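PDB 7EV5: Lactamase_B domain-containing protein from Bacillus lehensis G1, which probably hydrolyses its substrates with a pair of zinc ions, in the manner of B3 metallo-beta-lactamases and of glyoxalase II, both of which it resembles. Local coordinates for residues A14-N19 against A24-P29; A35-L40 against V63-D68; I50-T53 against H59-A62; T53-D58 against V74-K79. One frame throughout, in Å; residues are numbered along the deposited sequence.

Contact 1 of 4, residues A14-N19 against A24-P29; sequences AYVLYN and AVIFDP
Tyr-15 pairs with Phe-27 and Leu-17 with Val-25 in an antiparallel hairpin, each couple being hydrogen-bonded in both directions through the backbone. Phe-27 N reaches Tyr-15 O at 2.8 Å with an angle of 170° at the hydrogen, and Val-25 N reaches Leu-17 O, also at 2.8 Å. The return bond from Tyr-15 N to Phe-27 O is longer, 3.0 Å. Between the couples lies the non-hydrogen-bonded pair Val-16 with Ile-26, and beyond Leu-17 and Val-25 the pair Tyr-18 with Ala-24; CA-H...O contacts fill in, such as Ala-24 CA to Leu-17 O at 3.1 Å.

Apolar packing differs on the two faces of the sheet. On the face of Tyr-15, Leu-17, Val-25 and Phe-27, the Phe-27 ring lies along the neighbouring strand: its CD2 is 4.0 Å from Tyr-15 CB and its CE2 4.1 Å from Leu-17 CB, and Tyr-15 O meets the ring edge in plane. Phe-27 CG is anti to the carbonyl carbon (chi1 -63°), which turns the ring edge toward strand 12-18; the ring also stacks on Phe-147 of the second sheet. On the other face Val-16 CG1 touches Ala-24 CB at 3.8 Å, and helix 33-42 covers Val-16 and Ile-26.

Polar ends turn elsewhere. Tyr-15 OH bonds to Ser-189 O and Gln-4 NE2, while Asp-28, just past the strand end, turns its carboxylate toward the zinc-ligand loop. The chemistry thus combines backbone bonds along the hairpin with apolar side chains on both faces, one toward helix 33-42 and the other toward the second sheet, and delivers a carboxylate behind a zinc ligand.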
loop_
_atom_site.group_PDB
_atom_site.type_symbol
_atom_site.label_atom_id
_atom_site.label_comp_id
_atom_site.label_asym_id
_atom_site.label_seq_id
_atom_site.Cartn_x
_atom_site.Cartn_y
_atom_site.Cartn_z
ATOM N N ALA A 14 3.182 -5.732 -4.109
ATOM C CA ALA A 14 2.389 -6.181 -2.979
ATOM C C ALA A 14 3.335 -6.578 -1.859
ATOM O O ALA A 14 4.528 -6.795 -2.070
ATOM C CB ALA A 14 1.552 -7.403 -3.363
ATOM N N TYR A 15 2.796 -6.683 -0.652
ATOM C CA TYR A 15 3.569 -7.183 0.478
ATOM C C TYR A 15 2.741 -8.201 1.235
ATOM O O TYR A 15 1.531 -8.034 1.394
ATOM C CB TYR A 15 4.010 -6.056 1.439
ATOM C CG TYR A 15 4.992 -5.148 0.771
ATOM C CD1 TYR A 15 6.340 -5.466 0.730
ATOM C CD2 TYR A 15 4.571 -3.995 0.129
ATOM C CE1 TYR A 15 7.237 -4.657 0.082
ATOM C CE2 TYR A 15 5.465 -3.183 -0.538
ATOM C CZ TYR A 15 6.805 -3.512 -0.548
ATOM O OH TYR A 15 7.725 -2.713 -1.208
ATOM N N VAL A 16 3.391 -9.260 1.702
ATOM C CA VAL A 16 2.769 -10.170 2.650
ATOM C C VAL A 16 3.588 -10.137 3.927
ATOM O O VAL A 16 4.767 -10.512 3.922
ATOM C CB VAL A 16 2.644 -11.602 2.112
ATOM C CG1 VAL A 16 1.984 -12.467 3.175
ATOM C CG2 VAL A 16 1.830 -11.625 0.827
ATOM N N LEU A 17 2.975 -9.659 5.007
ATOM C CA LEU A 17 3.562 -9.664 6.340
ATOM C C LEU A 17 3.011 -10.868 7.089
ATOM O O LEU A 17 1.808 -11.128 7.040
ATOM C CB LEU A 17 3.161 -8.378 7.068
ATOM C CG LEU A 17 3.624 -8.191 8.522
ATOM C CD1 LEU A 17 5.143 -8.034 8.631
ATOM C CD2 LEU A 17 2.901 -6.989 9.142
ATOM N N TYR A 18 3.879 -11.611 7.770
ATOM C CA TYR A 18 3.446 -12.840 8.418
ATOM C C TYR A 18 4.096 -12.960 9.790
ATOM O O TYR A 18 4.986 -12.188 10.156
ATOM C CB TYR A 18 3.737 -14.073 7.547
ATOM C CG TYR A 18 5.162 -14.137 7.050
ATOM C CD1 TYR A 18 6.169 -14.650 7.855
ATOM C CD2 TYR A 18 5.506 -13.676 5.784
ATOM C CE1 TYR A 18 7.475 -14.704 7.421
ATOM C CE2 TYR A 18 6.810 -13.725 5.343
ATOM C CZ TYR A 18 7.789 -14.245 6.164
ATOM O OH TYR A 18 9.095 -14.305 5.734
ATOM N N ASN A 19 3.612 -13.937 10.560
ATOM C CA ASN A 19 4.134 -14.264 11.882
ATOM C C ASN A 19 4.492 -15.746 11.924
ATOM O O ASN A 19 4.290 -16.486 10.955
ATOM C CB ASN A 19 3.165 -13.859 13.010
ATOM C CG ASN A 19 1.821 -14.595 12.954
ATOM O OD1 ASN A 19 1.687 -15.654 12.339
ATOM N ND2 ASN A 19 0.818 -14.031 13.626
ATOM N N ALA A 24 -1.184 -14.003 8.194
ATOM C CA ALA A 24 -0.604 -13.033 7.279
ATOM C C ALA A 24 -1.525 -11.844 7.046
ATOM O O ALA A 24 -2.752 -11.947 7.141
ATOM C CB ALA A 24 -0.279 -13.680 5.935
ATOM N N VAL A 25 -0.900 -10.724 6.689
ATOM C CA VAL A 25 -1.574 -9.503 6.256
ATOM C C VAL A 25 -1.066 -9.182 4.855
ATOM O O VAL A 25 0.146 -9.213 4.611
ATOM C CB VAL A 25 -1.292 -8.337 7.230
ATOM C CG1 VAL A 25 -2.027 -7.067 6.807
ATOM C CG2 VAL A 25 -1.715 -8.720 8.638
ATOM N N ILE A 26 -1.990 -8.892 3.939
ATOM C CA ILE A 26 -1.676 -8.632 2.536
ATOM C C ILE A 26 -1.826 -7.140 2.284
ATOM O O ILE A 26 -2.851 -6.558 2.649
ATOM C CB ILE A 26 -2.616 -9.418 1.608
ATOM C CG1 ILE A 26 -2.495 -10.932 1.847
ATOM C CG2 ILE A 26 -2.328 -9.053 0.157
ATOM C CD1 ILE A 26 -3.554 -11.760 1.110
ATOM N N PHE A 27 -0.820 -6.525 1.654
ATOM C CA PHE A 27 -0.882 -5.125 1.242
ATOM C C PHE A 27 -0.883 -5.041 -0.272
ATOM O O PHE A 27 -0.067 -5.694 -0.929
ATOM C CB PHE A 27 0.335 -4.351 1.754
ATOM C CG PHE A 27 0.422 -4.291 3.241
ATOM C CD1 PHE A 27 -0.106 -3.223 3.941
ATOM C CD2 PHE A 27 1.006 -5.325 3.947
ATOM C CE1 PHE A 27 -0.033 -3.183 5.319
ATOM C CE2 PHE A 27 1.072 -5.296 5.328
ATOM C CZ PHE A 27 0.559 -4.220 6.011
ATOM N N ASP A 28 -1.784 -4.231 -0.815
ATOM C CA ASP A 28 -1.753 -3.828 -2.216
ATOM C C ASP A 28 -1.595 -4.970 -3.223
ATOM O O ASP A 28 -0.622 -4.997 -3.986
ATOM C CB ASP A 28 -0.671 -2.777 -2.448
ATOM C CG ASP A 28 -0.936 -1.473 -1.724
ATOM O OD1 ASP A 28 -1.930 -1.364 -0.980
ATOM O OD2 ASP A 28 -0.127 -0.530 -1.895
ATOM N N PRO A 29 -2.523 -5.930 -3.248
ATOM C CA PRO A 29 -2.490 -6.979 -4.278
ATOM C C PRO A 29 -2.947 -6.444 -5.629
ATOM O O PRO A 29 -4.150 -6.363 -5.900
ATOM C CB PRO A 29 -3.451 -8.032 -3.716
ATOM C CG PRO A 29 -4.466 -7.248 -2.947
ATOM C CD PRO A 29 -3.744 -6.007 -2.426
#

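Contact 2 of 4, residues A35-L40 against V63-D68; sequences ALITWL and VDAVRD
Asp-64 OD1 is gripped by two guanidinium nitrogens of Arg-67, one turn further along helix 63-70, and by the backbone N of Ala-103. Arg-67 NH1 comes in at 2.8 Å to Asp-64 OD1 along its anti lone pair, whereas NH2 meets the same oxygen from above the carboxylate plane; this end-on grip belongs to one of two deposited arginine conformers. In that conformer Arg-67 NH2 also bridges to Asp-68 OD1 at 3.0 Å, closing a salt-bridge network away from helix 33-42.

The meeting of the helices themselves is apolar. Ile-37 CD1 lies against the backbone of Ala-65 and 3.8 Å from its CB, and Ile-37 CG1 is 3.9 Å from Val-66 CG2 as the two side chains slide past each other in opposite directions. Leu-36 CD2 touches the same Val-66 methyl at 4.0 Å, the two side chains crossing at about a right angle. With CG2 anti to its carbonyl carbon (chi1 174° for CG1), Val-66 presents a single methyl to both partners.

The segment axes run 10.2 Å apart at 27°, in nearly the same direction. Such neighbouring helices on one face of a sheet are those of consecutive beta-alpha-beta crossovers, here in the outer layer of the metallo-beta-lactamase fold.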
loop_
_atom_site.group_PDB
_atom_site.type_symbol
_atom_site.label_atom_id
_atom_site.label_comp_id
_atom_site.label_asym_id
_atom_site.label_seq_id
_atom_site.Cartn_x
_atom_site.Cartn_y
_atom_site.Cartn_z
ATOM N N ALA A 35 -0.555 -15.737 -9.083
ATOM C CA ALA A 35 0.787 -15.875 -8.526
ATOM C C ALA A 35 0.791 -15.607 -7.026
ATOM O O ALA A 35 1.474 -16.301 -6.262
ATOM C CB ALA A 35 1.754 -14.931 -9.234
ATOM N N LEU A 36 0.046 -14.590 -6.587
ATOM C CA LEU A 36 -0.006 -14.272 -5.164
ATOM C C LEU A 36 -0.789 -15.324 -4.390
ATOM O O LEU A 36 -0.340 -15.772 -3.328
ATOM C CB LEU A 36 -0.608 -12.882 -4.960
ATOM C CG LEU A 36 -0.807 -12.468 -3.495
ATOM C CD1 LEU A 36 0.508 -12.405 -2.746
ATOM C CD2 LEU A 36 -1.524 -11.119 -3.440
ATOM N N ILE A 37 -1.957 -15.730 -4.907
ATOM C CA ILE A 37 -2.803 -16.700 -4.206
ATOM C C ILE A 37 -2.094 -18.043 -4.076
ATOM O O ILE A 37 -2.066 -18.643 -2.994
ATOM C CB ILE A 37 -4.168 -16.842 -4.906
ATOM C CG1 ILE A 37 -5.016 -15.590 -4.680
ATOM C CG2 ILE A 37 -4.916 -18.079 -4.393
ATOM C CD1 ILE A 37 -6.153 -15.448 -5.675
ATOM N N THR A 38 -1.505 -18.530 -5.175
ATOM C CA THR A 38 -0.835 -19.828 -5.116
ATOM C C THR A 38 0.397 -19.787 -4.221
ATOM O O THR A 38 0.692 -20.780 -3.548
ATOM C CB THR A 38 -0.511 -20.378 -6.512
ATOM O OG1 THR A 38 0.361 -19.482 -7.206
ATOM C CG2 THR A 38 -1.788 -20.597 -7.328
ATOM N N TRP A 39 1.121 -18.658 -4.176
ATOM C CA TRP A 39 2.242 -18.554 -3.244
ATOM C C TRP A 39 1.767 -18.665 -1.802
ATOM O O TRP A 39 2.344 -19.411 -1.001
ATOM C CB TRP A 39 3.021 -17.254 -3.447
ATOM C CG TRP A 39 4.175 -17.105 -2.483
ATOM C CD1 TRP A 39 5.402 -17.669 -2.602
ATOM C CD2 TRP A 39 4.191 -16.367 -1.253
ATOM N NE1 TRP A 39 6.193 -17.319 -1.534
ATOM C CE2 TRP A 39 5.468 -16.523 -0.687
ATOM C CE3 TRP A 39 3.249 -15.588 -0.574
ATOM C CZ2 TRP A 39 5.833 -15.926 0.519
ATOM C CZ3 TRP A 39 3.615 -14.995 0.627
ATOM C CH2 TRP A 39 4.895 -15.168 1.158
ATOM N N LEU A 40 0.711 -17.924 -1.453
ATOM C CA LEU A 40 0.170 -18.002 -0.100
ATOM C C LEU A 40 -0.207 -19.434 0.256
ATOM O O LEU A 40 0.051 -19.895 1.375
ATOM C CB LEU A 40 -1.053 -17.090 0.025
ATOM C CG LEU A 40 -0.773 -15.586 0.004
ATOM C CD1 LEU A 40 -2.030 -14.838 -0.375
ATOM C CD2 LEU A 40 -0.238 -15.123 1.355
ATOM N N VAL A 63 -7.480 -7.637 -5.940
ATOM C CA VAL A 63 -8.283 -7.589 -4.715
ATOM C C VAL A 63 -9.457 -8.566 -4.778
ATOM O O VAL A 63 -9.683 -9.334 -3.840
ATOM C CB VAL A 63 -8.730 -6.144 -4.420
ATOM C CG1 VAL A 63 -9.829 -6.118 -3.371
ATOM C CG2 VAL A 63 -7.550 -5.316 -3.942
ATOM N N ASP A 64 -10.220 -8.549 -5.878
ATOM C CA ASP A 64 -11.389 -9.425 -6.006
ATOM C C ASP A 64 -11.007 -10.880 -5.757
ATOM O O ASP A 64 -11.609 -11.570 -4.922
ATOM C CB ASP A 64 -11.956 -9.314 -7.427
ATOM C CG ASP A 64 -12.888 -8.121 -7.629
ATOM O OD1 ASP A 64 -13.512 -7.641 -6.656
ATOM O OD2 ASP A 64 -13.006 -7.671 -8.795
ATOM N N ALA A 65 -10.003 -11.365 -6.483
ATOM C CA ALA A 65 -9.648 -12.777 -6.402
ATOM C C ALA A 65 -9.123 -13.134 -5.019
ATOM O O ALA A 65 -9.481 -14.173 -4.461
ATOM C CB ALA A 65 -8.624 -13.122 -7.480
ATOM N N VAL A 66 -8.281 -12.281 -4.441
ATOM C CA VAL A 66 -7.746 -12.563 -3.115
ATOM C C VAL A 66 -8.859 -12.511 -2.069
ATOM O O VAL A 66 -8.980 -13.403 -1.219
ATOM C CB VAL A 66 -6.585 -11.602 -2.793
ATOM C CG1 VAL A 66 -6.132 -11.788 -1.373
ATOM C CG2 VAL A 66 -5.417 -11.848 -3.742
ATOM N N ARG A 67 -9.693 -11.469 -2.123
ATOM C CA ARG A 67 -10.807 -11.345 -1.186
ATOM C C ARG A 67 -11.750 -12.542 -1.288
ATOM O O ARG A 67 -12.170 -13.106 -0.271
ATOM C CB ARG A 67 -11.547 -10.035 -1.465
ATOM C CG ARG A 67 -12.729 -9.733 -0.577
ATOM C CD ARG A 67 -13.638 -8.715 -1.269
ATOM N NE ARG A 67 -14.276 -9.292 -2.450
ATOM C CZ ARG A 67 -14.229 -8.768 -3.672
ATOM N NH1 ARG A 67 -13.580 -7.634 -3.898
ATOM N NH2 ARG A 67 -14.839 -9.382 -4.676
ATOM N N ASP A 68 -12.088 -12.946 -2.517
ATOM C CA ASP A 68 -13.023 -14.055 -2.710
ATOM C C ASP A 68 -12.415 -15.379 -2.266
ATOM O O ASP A 68 -13.093 -16.198 -1.633
ATOM C CB ASP A 68 -13.443 -14.139 -4.181
ATOM C CG ASP A 68 -14.361 -12.995 -4.610
ATOM O OD1 ASP A 68 -14.880 -12.262 -3.742
ATOM O OD2 ASP A 68 -14.570 -12.844 -5.835
#

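Contact 3 of 4, residues I50-T53 against H59-A62; sequences ILLT and HIGA. With ZN (zinc ion), chain C.
The zinc-binding HxHxDH motif, which here runs from His-54 to His-59, folds back so that His-59 and Ile-60 pack against Leu-52 and Thr-53, the residues leading out of strand 46-51. The contact is buried and rests on van der Waals packing. Leu-52 does most of it with the two branches of its isobutyl group: CD2 sits 3.8 Å from His-59 O, and CD1 touches Ile-60 CG2 at 4.1 Å, the two side chains crossing at about a right angle. Ile-60 CG1 lies between the backbone N and the carbonyl carbon (chi1 69°), leaving CG2 to face Leu-52.

Thr-53 OG1 approaches the His-59 ring, 4.0 Å from its ND1, without a direct bond. Asp-28 joins the two: its OD2 is hydrogen-bonded both to Thr-53 OG1 and to His-59 ND1, so a second-shell carboxylate fixes the rotation of the imidazole. The other ring nitrogen, His-59 NE2, binds zinc at 2.1 Å. Asp-58, Asp-150, His-191 and a water, whose oxygen lies 2.0 Å from the metal, complete the site. A histidine held through ND1 by a carboxylate and bound to metal through NE2 is a familiar pattern in zinc sites, here at the second zinc of a dinuclear metallo-beta-lactamase centre.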
loop_
_atom_site.group_PDB
_atom_site.type_symbol
_atom_site.label_atom_id
_atom_site.label_comp_id
_atom_site.label_asym_id
_atom_site.label_seq_id
_atom_site.Cartn_x
_atom_site.Cartn_y
_atom_site.Cartn_z
ATOM N N ILE A 50 -6.809 -7.626 3.736
ATOM C CA ILE A 50 -6.131 -6.846 2.703
ATOM C C ILE A 50 -6.133 -5.398 3.170
ATOM O O ILE A 50 -7.203 -4.824 3.419
ATOM C CB ILE A 50 -6.848 -6.956 1.353
ATOM C CG1 ILE A 50 -6.813 -8.400 0.854
ATOM C CG2 ILE A 50 -6.230 -5.995 0.334
ATOM C CD1 ILE A 50 -7.818 -8.671 -0.232
ATOM N N LEU A 51 -4.946 -4.807 3.290
ATOM C CA LEU A 51 -4.792 -3.402 3.641
ATOM C C LEU A 51 -4.305 -2.667 2.400
ATOM O O LEU A 51 -3.277 -3.031 1.823
ATOM C CB LEU A 51 -3.790 -3.232 4.782
ATOM C CG LEU A 51 -4.096 -3.909 6.124
ATOM C CD1 LEU A 51 -3.132 -3.426 7.195
ATOM C CD2 LEU A 51 -5.547 -3.713 6.552
ATOM N N LEU A 52 -5.047 -1.656 1.978
ATOM C CA LEU A 52 -4.681 -0.903 0.790
ATOM C C LEU A 52 -4.057 0.420 1.196
ATOM O O LEU A 52 -4.655 1.195 1.956
ATOM C CB LEU A 52 -5.908 -0.642 -0.079
ATOM C CG LEU A 52 -6.568 -1.882 -0.678
ATOM C CD1 LEU A 52 -7.782 -1.461 -1.471
ATOM C CD2 LEU A 52 -5.585 -2.686 -1.548
ATOM N N THR A 53 -2.862 0.691 0.680
ATOM C CA THR A 53 -2.294 2.019 0.882
ATOM C C THR A 53 -3.103 3.066 0.138
ATOM O O THR A 53 -3.243 4.203 0.608
ATOM C CB THR A 53 -0.823 2.070 0.441
ATOM O OG1 THR A 53 -0.720 1.867 -0.978
ATOM C CG2 THR A 53 0.004 1.039 1.183
ATOM N N HIS A 59 -2.632 -1.103 -7.670
ATOM C CA HIS A 59 -2.590 -1.651 -6.323
ATOM C C HIS A 59 -3.789 -2.522 -5.986
ATOM O O HIS A 59 -3.821 -3.092 -4.886
ATOM C CB HIS A 59 -2.447 -0.513 -5.294
ATOM C CG HIS A 59 -1.185 0.271 -5.475
ATOM N ND1 HIS A 59 -0.129 0.227 -4.588
ATOM C CD2 HIS A 59 -0.791 1.070 -6.490
ATOM C CE1 HIS A 59 0.858 0.978 -5.049
ATOM N NE2 HIS A 59 0.487 1.490 -6.210
ATOM N N ILE A 60 -4.764 -2.666 -6.892
ATOM C CA ILE A 60 -6.051 -3.272 -6.559
ATOM C C ILE A 60 -6.483 -4.368 -7.519
ATOM O O ILE A 60 -7.543 -4.967 -7.309
ATOM C CB ILE A 60 -7.178 -2.232 -6.424
ATOM C CG1 ILE A 60 -7.492 -1.649 -7.809
ATOM C CG2 ILE A 60 -6.800 -1.165 -5.398
ATOM C CD1 ILE A 60 -8.747 -0.805 -7.854
ATOM N N GLY A 61 -5.715 -4.649 -8.568
ATOM C CA GLY A 61 -6.207 -5.541 -9.612
ATOM C C GLY A 61 -6.466 -6.962 -9.155
ATOM O O GLY A 61 -7.286 -7.662 -9.753
ATOM N N ALA A 62 -5.790 -7.407 -8.097
ATOM C CA ALA A 62 -5.985 -8.746 -7.554
ATOM C C ALA A 62 -6.887 -8.775 -6.320
ATOM O O ALA A 62 -7.060 -9.840 -5.720
ATOM C CB ALA A 62 -4.632 -9.381 -7.238
HETATM ZN ZN ZN C . 1.499 2.622 -7.595
HETATM O O HOH W 1 0.097 3.897 -8.236
#

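Contact 4 of 4, residues T53-D58 against V74-K79; sequences THAHFD and VYLHTK. With ZN (zinc ion), chain B; ZN (zinc ion), chain C.
The loop 53-58 passes beside strand 74-77 without pairing with it, the closest alpha carbons being those of His-54 and Leu-76 at 6.7 Å. One side chain bridges the gap: Leu-76 CD1 reaches Ala-55 CB at 3.9 Å, and its CD2 also lies close to Ala-55 CB. Leu-76 CD1 is 4.1 Å from His-54 C as well. Leu-76 CG stands anti to the backbone N (chi1 175°), and both methyls at its end then press on the one methyl that the loop turns toward the strand.

Away from this apolar patch the loop spends its polar side chains on metal. His-54 NE2 and His-56 ND1 each bind the first zinc at 2.1 Å, using different imidazole nitrogens; His-131 and a water also bind it, and Asp-150 belongs to both zinc sites. His-54 ND1 donates to Thr-53 OG1 at 2.9 Å and 163°, almost in the ring plane, which steadies the ring as a ligand. Asp-58 uses its oxygens separately: OD2 binds the second zinc at 2.3 Å, while OD1 accepts a hydrogen bond of 2.8 Å from the water that bridges both metals. The carboxylate thereby orients the bridging water. Histidines with one residue between them, followed by an aspartate, on a loop after a sheet strand supply part of the dinuclear site characteristic of the metallo-beta-lactamase superfamily.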
loop_
_atom_site.group_PDB
_atom_site.type_symbol
_atom_site.label_atom_id
_atom_site.label_comp_id
_atom_site.label_asym_id
_atom_site.label_seq_id
_atom_site.Cartn_x
_atom_site.Cartn_y
_atom_site.Cartn_z
ATOM N N THR A 53 -2.862 0.691 0.680
ATOM C CA THR A 53 -2.294 2.019 0.882
ATOM C C THR A 53 -3.103 3.066 0.138
ATOM O O THR A 53 -3.243 4.203 0.608
ATOM C CB THR A 53 -0.823 2.070 0.441
ATOM O OG1 THR A 53 -0.720 1.867 -0.978
ATOM C CG2 THR A 53 0.004 1.039 1.183
ATOM N N HIS A 54 -3.625 2.702 -1.031
ATOM C CA HIS A 54 -4.459 3.562 -1.858
ATOM C C HIS A 54 -5.088 2.697 -2.940
ATOM O O HIS A 54 -4.768 1.508 -3.072
ATOM C CB HIS A 54 -3.713 4.798 -2.408
ATOM C CG HIS A 54 -2.613 4.516 -3.404
ATOM N ND1 HIS A 54 -1.535 3.697 -3.142
ATOM C CD2 HIS A 54 -2.393 5.037 -4.636
ATOM C CE1 HIS A 54 -0.711 3.711 -4.177
ATOM N NE2 HIS A 54 -1.218 4.502 -5.105
ATOM N N ALA A 55 -5.978 3.306 -3.725
ATOM C CA ALA A 55 -6.832 2.550 -4.632
ATOM C C ALA A 55 -6.528 2.802 -6.100
ATOM O O ALA A 55 -7.386 2.556 -6.955
ATOM C CB ALA A 55 -8.312 2.777 -4.327
ATOM N N HIS A 56 -5.323 3.259 -6.419
ATOM C CA HIS A 56 -4.927 3.260 -7.822
ATOM C C HIS A 56 -4.991 1.842 -8.377
ATOM O O HIS A 56 -4.742 0.859 -7.670
ATOM C CB HIS A 56 -3.509 3.807 -7.988
ATOM C CG HIS A 56 -3.441 5.296 -8.005
ATOM N ND1 HIS A 56 -2.318 5.988 -7.612
ATOM C CD2 HIS A 56 -4.349 6.229 -8.374
ATOM C CE1 HIS A 56 -2.531 7.283 -7.743
ATOM N NE2 HIS A 56 -3.758 7.457 -8.196
ATOM N N PHE A 57 -5.317 1.755 -9.671
ATOM C CA PHE A 57 -5.570 0.461 -10.310
ATOM C C PHE A 57 -4.421 -0.528 -10.108
ATOM O O PHE A 57 -4.650 -1.740 -9.999
ATOM C CB PHE A 57 -5.844 0.662 -11.808
ATOM C CG PHE A 57 -4.609 1.013 -12.605
ATOM C CD1 PHE A 57 -3.880 0.028 -13.274
ATOM C CD2 PHE A 57 -4.165 2.327 -12.668
ATOM C CE1 PHE A 57 -2.743 0.358 -13.994
ATOM C CE2 PHE A 57 -3.024 2.664 -13.385
ATOM C CZ PHE A 57 -2.308 1.676 -14.048
ATOM N N ASP A 58 -3.177 -0.046 -10.103
ATOM C CA ASP A 58 -2.028 -0.936 -10.030
ATOM C C ASP A 58 -1.838 -1.534 -8.646
ATOM O O ASP A 58 -0.978 -2.401 -8.471
ATOM C CB ASP A 58 -0.755 -0.222 -10.520
ATOM C CG ASP A 58 -0.423 1.026 -9.713
ATOM O OD1 ASP A 58 -1.286 1.934 -9.645
ATOM O OD2 ASP A 58 0.715 1.087 -9.184
ATOM N N VAL A 74 -11.302 -6.030 3.273
ATOM C CA VAL A 74 -10.500 -5.044 2.553
ATOM C C VAL A 74 -10.610 -3.713 3.289
ATOM O O VAL A 74 -11.721 -3.216 3.522
ATOM C CB VAL A 74 -10.983 -4.894 1.098
ATOM C CG1 VAL A 74 -10.239 -3.747 0.388
ATOM C CG2 VAL A 74 -10.824 -6.211 0.351
ATOM N N TYR A 75 -9.462 -3.120 3.617
ATOM C CA TYR A 75 -9.379 -1.822 4.282
ATOM C C TYR A 75 -8.888 -0.757 3.305
ATOM O O TYR A 75 -7.896 -0.974 2.598
ATOM C CB TYR A 75 -8.402 -1.873 5.459
ATOM C CG TYR A 75 -8.898 -2.621 6.677
ATOM C CD1 TYR A 75 -9.206 -1.941 7.851
ATOM C CD2 TYR A 75 -9.045 -4.005 6.656
ATOM C CE1 TYR A 75 -9.655 -2.629 8.972
ATOM C CE2 TYR A 75 -9.499 -4.691 7.769
ATOM C CZ TYR A 75 -9.793 -3.993 8.913
ATOM O OH TYR A 75 -10.232 -4.712 10.011
ATOM N N LEU A 76 -9.552 0.404 3.292
ATOM C CA LEU A 76 -9.208 1.499 2.394
ATOM C C LEU A 76 -9.674 2.806 3.023
ATOM O O LEU A 76 -10.700 2.837 3.709
ATOM C CB LEU A 76 -9.903 1.302 1.036
ATOM C CG LEU A 76 -9.751 2.404 -0.013
ATOM C CD1 LEU A 76 -8.307 2.556 -0.481
ATOM C CD2 LEU A 76 -10.643 2.092 -1.210
ATOM N N HIS A 77 -8.932 3.883 2.777
ATOM C CA HIS A 77 -9.342 5.190 3.277
ATOM C C HIS A 77 -10.617 5.670 2.588
ATOM O O HIS A 77 -10.780 5.541 1.369
ATOM C CB HIS A 77 -8.233 6.224 3.081
ATOM C CG HIS A 77 -8.428 7.450 3.913
ATOM N ND1 HIS A 77 -9.293 8.466 3.558
ATOM C CD2 HIS A 77 -7.922 7.791 5.121
ATOM C CE1 HIS A 77 -9.281 9.398 4.499
ATOM N NE2 HIS A 77 -8.465 9.007 5.461
ATOM N N THR A 78 -11.517 6.251 3.390
ATOM C CA THR A 78 -12.817 6.698 2.889
ATOM C C THR A 78 -12.697 7.692 1.737
ATOM O O THR A 78 -13.590 7.755 0.879
ATOM C CB THR A 78 -13.648 7.276 4.045
ATOM O OG1 THR A 78 -15.022 7.358 3.646
ATOM C CG2 THR A 78 -13.157 8.658 4.466
ATOM N N LYS A 79 -11.610 8.466 1.676
ATOM C CA LYS A 79 -11.511 9.445 0.602
ATOM C C LYS A 79 -11.409 8.795 -0.772
ATOM O O LYS A 79 -11.686 9.461 -1.776
ATOM C CB LYS A 79 -10.348 10.399 0.844
ATOM C CG LYS A 79 -10.645 11.465 1.886
ATOM C CD LYS A 79 -9.358 12.127 2.358
ATOM C CE LYS A 79 -9.611 13.124 3.479
ATOM N NZ LYS A 79 -10.734 14.045 3.138
HETATM ZN ZN ZN B . -0.489 5.185 -6.913
HETATM ZN ZN ZN C . 1.499 2.622 -7.595
HETATM O O HOH W 1 0.097 3.897 -8.236
#

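How the contacts relate
All four contacts gather round one mixed sheet, in which strands 12-18, 23-27, 46-51 and 74-77 lie side by side. Contact 1 comes first along the chain as the hairpin; contact 2 joins the two helices packed outside it, its centre 11 Å from that of contact 1, and the chain between its segments includes contact 3. Contacts 3 and 4 share Thr-53, have centres 6 Å apart and meet at the zinc pair, whereas contacts 2 and 4, whose segments alternate along the chain, are 17 Å apart. Val-66 and Ile-26 link the helix layer to the hairpin, and Asp-28 carries contact 1 to the metal ligands, so the dinuclear site lies at the strand ends of this sheet.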